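Local coordinates for ParM protein (Staphylococcus aureus, PDB 3JS6) that probably forms actin-like filaments that drive plasmid DNA segregation, at residues V51-I56 and V63-N68; I197-Q202 and E209-I214. All blocks are in the same frame, centred on the assembly; numbering follows the deposited sequence.

Contact 1 of 2, residues V51-I56 and V63-N68; sequences VSEFII and VLLFGN
Phe54 and Phe66 meet on one face of a two-stranded antiparallel hairpin, and their first torsions differ. Phe54 holds CG anti to its carbonyl carbon (chi1 -58°), and its ring runs along the sheet toward Phe66. Phe66 holds CG opposite its own N (chi1 -177°), which carries its ring away from strand 52-56. The two side chains therefore meet at an angle: Phe54 CE1 lies 3.7 Å from Phe66 CB. The carbonyl oxygens of Leu64 and Phe66 lie at the edge of the Phe54 ring, in its plane. Phe54 CB packs 4.1 Å from Leu64 CB. Leu64 CD1 also reaches Ile56 CG1. The other face carries Glu53, whose CB touches Val63 CG1 at 3.7 Å. Its CG lies alongside Leu65 CD2. Backbone bonds join the strands at two pairs. Phe54 N to Leu64 O and Leu64 N to Phe54 O are both 2.9 Å. Ser52 N gives a straight bond to Phe66 O, but the return bond from Phe66 N to Ser52 O is weak at 3.3 Å. Helix 90-104 packs on the phenylalanine face: Cys98 touches Phe54, Leu64 and Phe66, and Leu95 touches Phe66. The chemistry implies a largely apolar face toward that helix, with Ser52 as its polar member, bonded to Asp146 and Arg105. On the other face the stem of Glu53 packs on Val63 and Leu65 while its carboxylate pairs with Lys34.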
ATOM      1  N   VAL A  51       7.333  14.693 -10.761  1.00 22.24           N
ATOM      2  CA  VAL A  51       7.902  13.489 -11.356  1.00 22.31           C
ATOM      3  C   VAL A  51       9.422  13.643 -11.302  1.00 25.48           C
ATOM      4  O   VAL A  51       9.939  14.752 -11.427  1.00 24.39           O
ATOM      5  CB  VAL A  51       7.406  13.307 -12.826  1.00 27.81           C
ATOM      6  CG1 VAL A  51       7.881  14.461 -13.692  1.00 21.66           C
ATOM      7  CG2 VAL A  51       7.915  11.979 -13.401  1.00 30.13           C
ATOM      8  N   SER A  52      10.135  12.541 -11.098  1.00 21.14           N
ATOM      9  CA  SER A  52      11.591  12.581 -11.019  1.00 24.28           C
ATOM     10  C   SER A  52      12.283  11.647 -12.002  1.00 21.80           C
ATOM     11  O   SER A  52      11.669  10.744 -12.565  1.00 24.05           O
ATOM     12  CB  SER A  52      12.049  12.235  -9.596  1.00 22.21           C
ATOM     13  OG  SER A  52      11.605  13.201  -8.671  1.00 26.75           O
ATOM     14  N   GLU A  53      13.570  11.889 -12.204  1.00 25.04           N
ATOM     15  CA  GLU A  53      14.388  11.084 -13.102  1.00 25.84           C
ATOM     16  C   GLU A  53      15.309  10.249 -12.258  1.00 23.53           C
ATOM     17  O   GLU A  53      15.917  10.767 -11.311  1.00 19.96           O
ATOM     18  CB  GLU A  53      15.217  11.973 -14.028  1.00 26.71           C
ATOM     19  CG  GLU A  53      14.387  12.898 -14.884  1.00 32.85           C
ATOM     20  CD  GLU A  53      15.241  13.717 -15.838  1.00 48.22           C
ATOM     21  OE1 GLU A  53      16.425  13.980 -15.517  1.00 43.56           O
ATOM     22  OE2 GLU A  53      14.722  14.106 -16.905  1.00 47.84           O
ATOM     23  N   PHE A  54      15.410   8.962 -12.597  1.00 23.50           N
ATOM     24  CA  PHE A  54      16.248   8.028 -11.854  1.00 23.54           C
ATOM     25  C   PHE A  54      17.275   7.311 -12.728  1.00 23.30           C
ATOM     26  O   PHE A  54      16.922   6.718 -13.759  1.00 22.04           O
ATOM     27  CB  PHE A  54      15.381   6.955 -11.176  1.00 19.46           C
ATOM     28  CG  PHE A  54      14.355   7.509 -10.233  1.00 26.02           C
ATOM     29  CD1 PHE A  54      13.192   8.115 -10.708  1.00 19.77           C
ATOM     30  CD2 PHE A  54      14.571   7.460  -8.862  1.00 18.42           C
ATOM     31  CE1 PHE A  54      12.266   8.661  -9.813  1.00 15.05           C
ATOM     32  CE2 PHE A  54      13.652   8.006  -7.974  1.00 20.15           C
ATOM     33  CZ  PHE A  54      12.501   8.604  -8.452  1.00 20.70           C
ATOM     34  N   ILE A  55      18.540   7.376 -12.313  1.00 20.01           N
ATOM     35  CA  ILE A  55      19.619   6.660 -13.009  1.00 21.93           C
ATOM     36  C   ILE A  55      20.162   5.687 -11.974  1.00 21.81           C
ATOM     37  O   ILE A  55      20.627   6.097 -10.892  1.00 20.00           O
ATOM     38  CB  ILE A  55      20.726   7.600 -13.489  1.00 23.67           C
ATOM     39  CG1 ILE A  55      20.187   8.489 -14.611  1.00 26.96           C
ATOM     40  CG2 ILE A  55      21.910   6.788 -14.011  1.00 26.92           C
ATOM     41  CD1 ILE A  55      21.192   9.534 -15.081  1.00 29.35           C
ATOM     42  N   ILE A  56      20.105   4.399 -12.304  1.00 20.60           N
ATOM     43  CA  ILE A  56      20.520   3.345 -11.367  1.00 19.86           C
ATOM     44  C   ILE A  56      21.899   2.754 -11.701  1.00 22.94           C
ATOM     45  O   ILE A  56      22.125   2.292 -12.823  1.00 20.10           O
ATOM     46  CB  ILE A  56      19.509   2.158 -11.383  1.00 21.90           C
ATOM     47  CG1 ILE A  56      18.057   2.662 -11.335  1.00 20.37           C
ATOM     48  CG2 ILE A  56      19.834   1.195 -10.241  1.00 20.72           C
ATOM     49  CD1 ILE A  56      17.775   3.642 -10.228  1.00 30.62           C
ATOM     50  N   VAL A  63      17.079   6.378 -18.311  1.00 25.49           N
ATOM     51  CA  VAL A  63      16.663   7.352 -17.311  1.00 24.11           C
ATOM     52  C   VAL A  63      15.209   7.013 -17.013  1.00 23.52           C
ATOM     53  O   VAL A  63      14.330   7.274 -17.831  1.00 24.14           O
ATOM     54  CB  VAL A  63      16.796   8.779 -17.855  1.00 30.17           C
ATOM     55  CG1 VAL A  63      16.402   9.787 -16.789  1.00 29.52           C
ATOM     56  CG2 VAL A  63      18.227   9.015 -18.300  1.00 31.84           C
ATOM     57  N   LEU A  64      14.966   6.393 -15.859  1.00 16.78           N
ATOM     58  CA  LEU A  64      13.611   5.996 -15.479  1.00 18.10           C
ATOM     59  C   LEU A  64      12.786   7.216 -15.034  1.00 20.11           C
ATOM     60  O   LEU A  64      13.337   8.161 -14.485  1.00 21.05           O
ATOM     61  CB  LEU A  64      13.679   4.959 -14.350  1.00 20.92           C
ATOM     62  CG  LEU A  64      14.298   3.580 -14.669  1.00 22.52           C
ATOM     63  CD1 LEU A  64      14.464   2.759 -13.368  1.00 20.48           C
ATOM     64  CD2 LEU A  64      13.391   2.840 -15.626  1.00 20.83           C
ATOM     65  N   LEU A  65      11.474   7.174 -15.262  1.00 19.88           N
ATOM     66  CA  LEU A  65      10.569   8.268 -14.887  1.00 24.92           C
ATOM     67  C   LEU A  65       9.517   7.725 -13.934  1.00 20.58           C
ATOM     68  O   LEU A  65       8.830   6.735 -14.240  1.00 20.38           O
ATOM     69  CB  LEU A  65       9.893   8.844 -16.139  1.00 18.26           C
ATOM     70  CG  LEU A  65      10.886   9.582 -17.033  1.00 20.34           C
ATOM     71  CD1 LEU A  65      10.224   9.954 -18.361  1.00 24.20           C
ATOM     72  CD2 LEU A  65      11.377  10.842 -16.268  1.00 20.11           C
ATOM     73  N   PHE A  66       9.371   8.387 -12.793  1.00 18.79           N
ATOM     74  CA  PHE A  66       8.432   7.936 -11.766  1.00 18.20           C
ATOM     75  C   PHE A  66       7.885   9.122 -10.986  1.00 19.23           C
ATOM     76  O   PHE A  66       8.643  10.001 -10.568  1.00 21.77           O
ATOM     77  CB  PHE A  66       9.173   6.979 -10.822  1.00 24.55           C
ATOM     78  CG  PHE A  66       8.319   6.375  -9.742  1.00 25.41           C
ATOM     79  CD1 PHE A  66       7.185   5.638 -10.052  1.00 25.90           C
ATOM     80  CD2 PHE A  66       8.671   6.529  -8.403  1.00 30.84           C
ATOM     81  CE1 PHE A  66       6.406   5.060  -9.033  1.00 21.59           C
ATOM     82  CE2 PHE A  66       7.904   5.956  -7.388  1.00 23.65           C
ATOM     83  CZ  PHE A  66       6.767   5.219  -7.712  1.00 22.55           C
ATOM     84  N   GLY A  67       6.571   9.138 -10.785  1.00 18.90           N
ATOM     85  CA  GLY A  67       5.941  10.232 -10.057  1.00 17.51           C
ATOM     86  C   GLY A  67       4.483  10.426 -10.450  1.00 24.52           C
ATOM     87  O   GLY A  67       4.011   9.899 -11.469  1.00 20.54           O
ATOM     88  N   ASN A  68       3.761  11.184  -9.634  1.00 24.27           N
ATOM     89  CA  ASN A  68       2.347  11.454  -9.884  1.00 25.41           C
ATOM     90  C   ASN A  68       2.068  12.111 -11.231  1.00 26.73           C
ATOM     91  O   ASN A  68       1.013  11.883 -11.826  1.00 32.09           O
ATOM     92  CB  ASN A  68       1.795  12.343  -8.775  1.00 26.53           C
ATOM     93  CG  ASN A  68       1.575  11.583  -7.502  1.00 34.22           C
ATOM     94  OD1 ASN A  68       0.829  10.616  -7.493  1.00 30.42           O
ATOM     95  ND2 ASN A  68       2.225  12.007  -6.419  1.00 34.41           N
TER

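Contact 2 of 2, residues I197-Q202 and E209-I214; sequences IIDTYQ and EESFVI
Side-chain hydroxyls take over at Thr200: its N is received by Ser211 OG, and its own OG1 reaches Glu210 O. The bond from Thr200 N to Ser211 OG is 3.1 Å long and nearly straight. Ser211 OG stands beside its own N, anti to the carbonyl carbon (chi1 -56°), and this turn lays the hydroxyl against strand 196-202. The same OG is also hydrogen-bonded to Val207 O. Thr200 OG1 donates to Glu210 O at 2.9 Å. It approaches from above the carbonyl plane, 41° out of it. OG1 has a second partner in Ser187 OG on strand 185-191. Thr200 CG2 touches Glu210 OE1, and Glu210 OE2 forms a salt bridge with Lys185.

Beyond Ser211 the pairing is regular. Ile198 N bonds to Phe212 O at 2.8 Å, nearly in line with the carbonyl, and Phe212 N returns to Ile198 O at 2.9 Å. Phe212 and Ile198 share one face of the sheet, the ring lying over the isoleucine. Phe212 CG sits between the backbone N and the carbonyl carbon (chi1 58°), and the ring lies flat against Ile198. Ile198 CB makes a CH-pi contact 3.9 Å from the ring centroid, over the face. Ile198 CG1 comes to 3.6 Å from Phe212 CZ, and CD1 packs near CE2. Helix 263-284 lies on this side, with Phe281 on Ile198 and Asn280 on Phe212. Ile197 and Val213 lie side by side on the other face.

The arrangement is a beta hairpin at one edge, within this chain, of a five-stranded mixed sheet. Its outer strand is broken by a bulge or short loop. Strand order 3-2-1-4-5, backed by helices, is the sheet topology of the actin-like ATPase fold.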
ATOM      1  N   ILE A 197     -11.757  -7.599   0.892  1.00 32.42           N
ATOM      2  CA  ILE A 197     -11.014  -8.646   1.576  1.00 27.88           C
ATOM      3  C   ILE A 197     -11.137  -8.680   3.097  1.00 28.81           C
ATOM      4  O   ILE A 197     -10.998  -7.653   3.752  1.00 29.28           O
ATOM      5  CB  ILE A 197      -9.498  -8.497   1.261  1.00 36.86           C
ATOM      6  CG1 ILE A 197      -9.294  -8.135  -0.210  1.00 39.87           C
ATOM      7  CG2 ILE A 197      -8.752  -9.766   1.621  1.00 33.52           C
ATOM      8  CD1 ILE A 197      -9.766  -9.174  -1.162  1.00 47.99           C
ATOM      9  N   ILE A 198     -11.371  -9.863   3.655  1.00 24.58           N
ATOM     10  CA  ILE A 198     -11.436 -10.012   5.106  1.00 20.37           C
ATOM     11  C   ILE A 198     -10.337 -10.975   5.519  1.00 30.09           C
ATOM     12  O   ILE A 198     -10.249 -12.090   4.990  1.00 25.66           O
ATOM     13  CB  ILE A 198     -12.781 -10.578   5.586  1.00 26.09           C
ATOM     14  CG1 ILE A 198     -13.897  -9.534   5.431  1.00 30.64           C
ATOM     15  CG2 ILE A 198     -12.672 -10.986   7.063  1.00 24.08           C
ATOM     16  CD1 ILE A 198     -14.187  -9.083   3.997  1.00 37.14           C
ATOM     17  N   ASP A 199      -9.484 -10.531   6.445  1.00 20.50           N
ATOM     18  CA  ASP A 199      -8.392 -11.332   6.970  1.00 26.04           C
ATOM     19  C   ASP A 199      -8.571 -11.350   8.470  1.00 26.53           C
ATOM     20  O   ASP A 199      -8.607 -10.297   9.118  1.00 26.21           O
ATOM     21  CB  ASP A 199      -7.032 -10.711   6.614  1.00 24.27           C
ATOM     22  CG  ASP A 199      -6.630 -11.002   5.186  1.00 33.36           C
ATOM     23  OD1 ASP A 199      -6.278 -12.155   4.890  1.00 33.20           O
ATOM     24  OD2 ASP A 199      -6.696 -10.087   4.348  1.00 38.83           O
ATOM     25  N   THR A 200      -8.670 -12.549   9.018  1.00 21.95           N
ATOM     26  CA  THR A 200      -8.886 -12.719  10.448  1.00 20.43           C
ATOM     27  C   THR A 200      -7.658 -13.249  11.169  1.00 26.18           C
ATOM     28  O   THR A 200      -6.964 -14.138  10.684  1.00 28.00           O
ATOM     29  CB  THR A 200     -10.100 -13.625  10.664  1.00 24.39           C
ATOM     30  OG1 THR A 200     -11.267 -12.933  10.189  1.00 27.35           O
ATOM     31  CG2 THR A 200     -10.286 -13.973  12.119  1.00 25.63           C
ATOM     32  N   TYR A 201      -7.392 -12.667  12.326  1.00 24.13           N
ATOM     33  CA  TYR A 201      -6.243 -13.014  13.141  1.00 20.79           C
ATOM     34  C   TYR A 201      -6.681 -13.404  14.539  1.00 24.70           C
ATOM     35  O   TYR A 201      -7.569 -12.785  15.114  1.00 28.87           O
ATOM     36  CB  TYR A 201      -5.288 -11.805  13.225  1.00 23.54           C
ATOM     37  CG  TYR A 201      -4.464 -11.574  11.979  1.00 25.77           C
ATOM     38  CD1 TYR A 201      -5.041 -11.117  10.792  1.00 32.73           C
ATOM     39  CD2 TYR A 201      -3.105 -11.875  11.974  1.00 27.69           C
ATOM     40  CE1 TYR A 201      -4.271 -10.974   9.623  1.00 29.77           C
ATOM     41  CE2 TYR A 201      -2.336 -11.739  10.831  1.00 35.25           C
ATOM     42  CZ  TYR A 201      -2.920 -11.295   9.656  1.00 38.61           C
ATOM     43  OH  TYR A 201      -2.136 -11.209   8.521  1.00 43.94           O
ATOM     44  N   GLN A 202      -6.047 -14.428  15.088  1.00 24.91           N
ATOM     45  CA  GLN A 202      -6.343 -14.878  16.440  1.00 25.32           C
ATOM     46  C   GLN A 202      -4.991 -15.094  17.117  1.00 30.17           C
ATOM     47  O   GLN A 202      -4.128 -15.830  16.604  1.00 27.69           O
ATOM     48  CB  GLN A 202      -7.139 -16.183  16.416  1.00 31.01           C
ATOM     49  CG  GLN A 202      -7.336 -16.817  17.799  1.00 41.50           C
ATOM     50  CD  GLN A 202      -8.525 -16.253  18.556  1.00 40.21           C
ATOM     51  OE1 GLN A 202      -9.667 -16.427  18.145  1.00 38.56           O
ATOM     52  NE2 GLN A 202      -8.256 -15.575  19.669  1.00 36.12           N
ATOM     53  N   GLU A 209      -9.088 -20.196   7.737  1.00 34.43           N
ATOM     54  CA  GLU A 209     -10.457 -20.711   7.744  1.00 42.44           C
ATOM     55  C   GLU A 209     -11.494 -19.611   8.000  1.00 41.61           C
ATOM     56  O   GLU A 209     -12.679 -19.798   7.728  1.00 44.34           O
ATOM     57  CB  GLU A 209     -10.622 -21.791   8.815  1.00 40.80           C
ATOM     58  CG  GLU A 209      -9.523 -22.835   8.828  1.00 64.03           C
ATOM     59  CD  GLU A 209      -9.644 -23.785  10.010  1.00 73.34           C
ATOM     60  OE1 GLU A 209     -10.677 -24.494  10.118  1.00 76.03           O
ATOM     61  OE2 GLU A 209      -8.702 -23.822  10.832  1.00 76.53           O
ATOM     62  N   GLU A 210     -11.060 -18.473   8.537  1.00 35.36           N
ATOM     63  CA  GLU A 210     -11.999 -17.383   8.813  1.00 33.46           C
ATOM     64  C   GLU A 210     -11.704 -16.118   8.013  1.00 34.42           C
ATOM     65  O   GLU A 210     -12.101 -15.022   8.396  1.00 29.11           O
ATOM     66  CB  GLU A 210     -12.005 -17.057  10.304  1.00 30.69           C
ATOM     67  CG  GLU A 210     -12.287 -18.263  11.207  1.00 42.65           C
ATOM     68  CD  GLU A 210     -12.259 -17.902  12.683  1.00 47.49           C
ATOM     69  OE1 GLU A 210     -11.291 -17.245  13.124  1.00 45.96           O
ATOM     70  OE2 GLU A 210     -13.200 -18.281  13.403  1.00 55.15           O
ATOM     71  N   SER A 211     -10.998 -16.281   6.901  1.00 30.98           N
ATOM     72  CA  SER A 211     -10.658 -15.163   6.024  1.00 29.18           C
ATOM     73  C   SER A 211     -11.335 -15.444   4.689  1.00 30.95           C
ATOM     74  O   SER A 211     -11.565 -16.606   4.342  1.00 31.06           O
ATOM     75  CB  SER A 211      -9.140 -15.093   5.848  1.00 27.94           C
ATOM     76  OG  SER A 211      -8.531 -14.985   7.129  1.00 26.00           O
ATOM     77  N   PHE A 212     -11.687 -14.399   3.955  1.00 29.38           N
ATOM     78  CA  PHE A 212     -12.332 -14.604   2.664  1.00 33.28           C
ATOM     79  C   PHE A 212     -12.280 -13.363   1.801  1.00 34.93           C
ATOM     80  O   PHE A 212     -11.861 -12.287   2.254  1.00 26.47           O
ATOM     81  CB  PHE A 212     -13.796 -15.046   2.841  1.00 25.87           C
ATOM     82  CG  PHE A 212     -14.641 -14.086   3.627  1.00 29.71           C
ATOM     83  CD1 PHE A 212     -14.597 -14.085   5.024  1.00 33.50           C
ATOM     84  CD2 PHE A 212     -15.480 -13.183   2.980  1.00 23.30           C
ATOM     85  CE1 PHE A 212     -15.384 -13.197   5.769  1.00 32.55           C
ATOM     86  CE2 PHE A 212     -16.270 -12.291   3.708  1.00 33.14           C
ATOM     87  CZ  PHE A 212     -16.224 -12.297   5.113  1.00 25.49           C
ATOM     88  N   VAL A 213     -12.709 -13.523   0.551  1.00 28.29           N
ATOM     89  CA  VAL A 213     -12.736 -12.420  -0.398  1.00 28.85           C
ATOM     90  C   VAL A 213     -14.065 -12.354  -1.151  1.00 33.52           C
ATOM     91  O   VAL A 213     -14.588 -13.375  -1.574  1.00 31.42           O
ATOM     92  CB  VAL A 213     -11.621 -12.550  -1.434  1.00 28.59           C
ATOM     93  CG1 VAL A 213     -11.667 -11.360  -2.392  1.00 34.45           C
ATOM     94  CG2 VAL A 213     -10.265 -12.624  -0.734  1.00 32.79           C
ATOM     95  N   ILE A 214     -14.605 -11.147  -1.290  1.00 32.17           N
ATOM     96  CA  ILE A 214     -15.844 -10.916  -2.020  1.00 35.75           C
ATOM     97  C   ILE A 214     -15.327 -10.280  -3.307  1.00 36.14           C
ATOM     98  O   ILE A 214     -14.534  -9.334  -3.259  1.00 37.91           O
ATOM     99  CB  ILE A 214     -16.778  -9.922  -1.273  1.00 38.60           C
ATOM    100  CG1 ILE A 214     -17.106 -10.453   0.118  1.00 35.57           C
ATOM    101  CG2 ILE A 214     -18.060  -9.699  -2.063  1.00 41.42           C
ATOM    102  CD1 ILE A 214     -17.557 -11.886   0.143  1.00 48.66           C
TER

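Both contacts are antiparallel hairpins, but they lie in different halves of the actin-like molecule, on opposite sides of the chain's centre. Their centres are 37 Å apart, and they share no element. Each is partly buried. Helix 90-104 lies on the phenylalanine face of contact 1. Contact 2 meets helix 263-284 with Ile198 and Phe212, and helix 162-169 with Asp199 and Tyr201. In contact 1 both strands have further neighbours, strand 141-145 on one side and 23-33 on the other. In contact 2, strand 205-214 is outermost within the chain, and Val213 is exposed. The hydrogen bonds across contact 1 are all main-chain, whereas contact 2 adds two from hydroxyls where the pairing turns irregular.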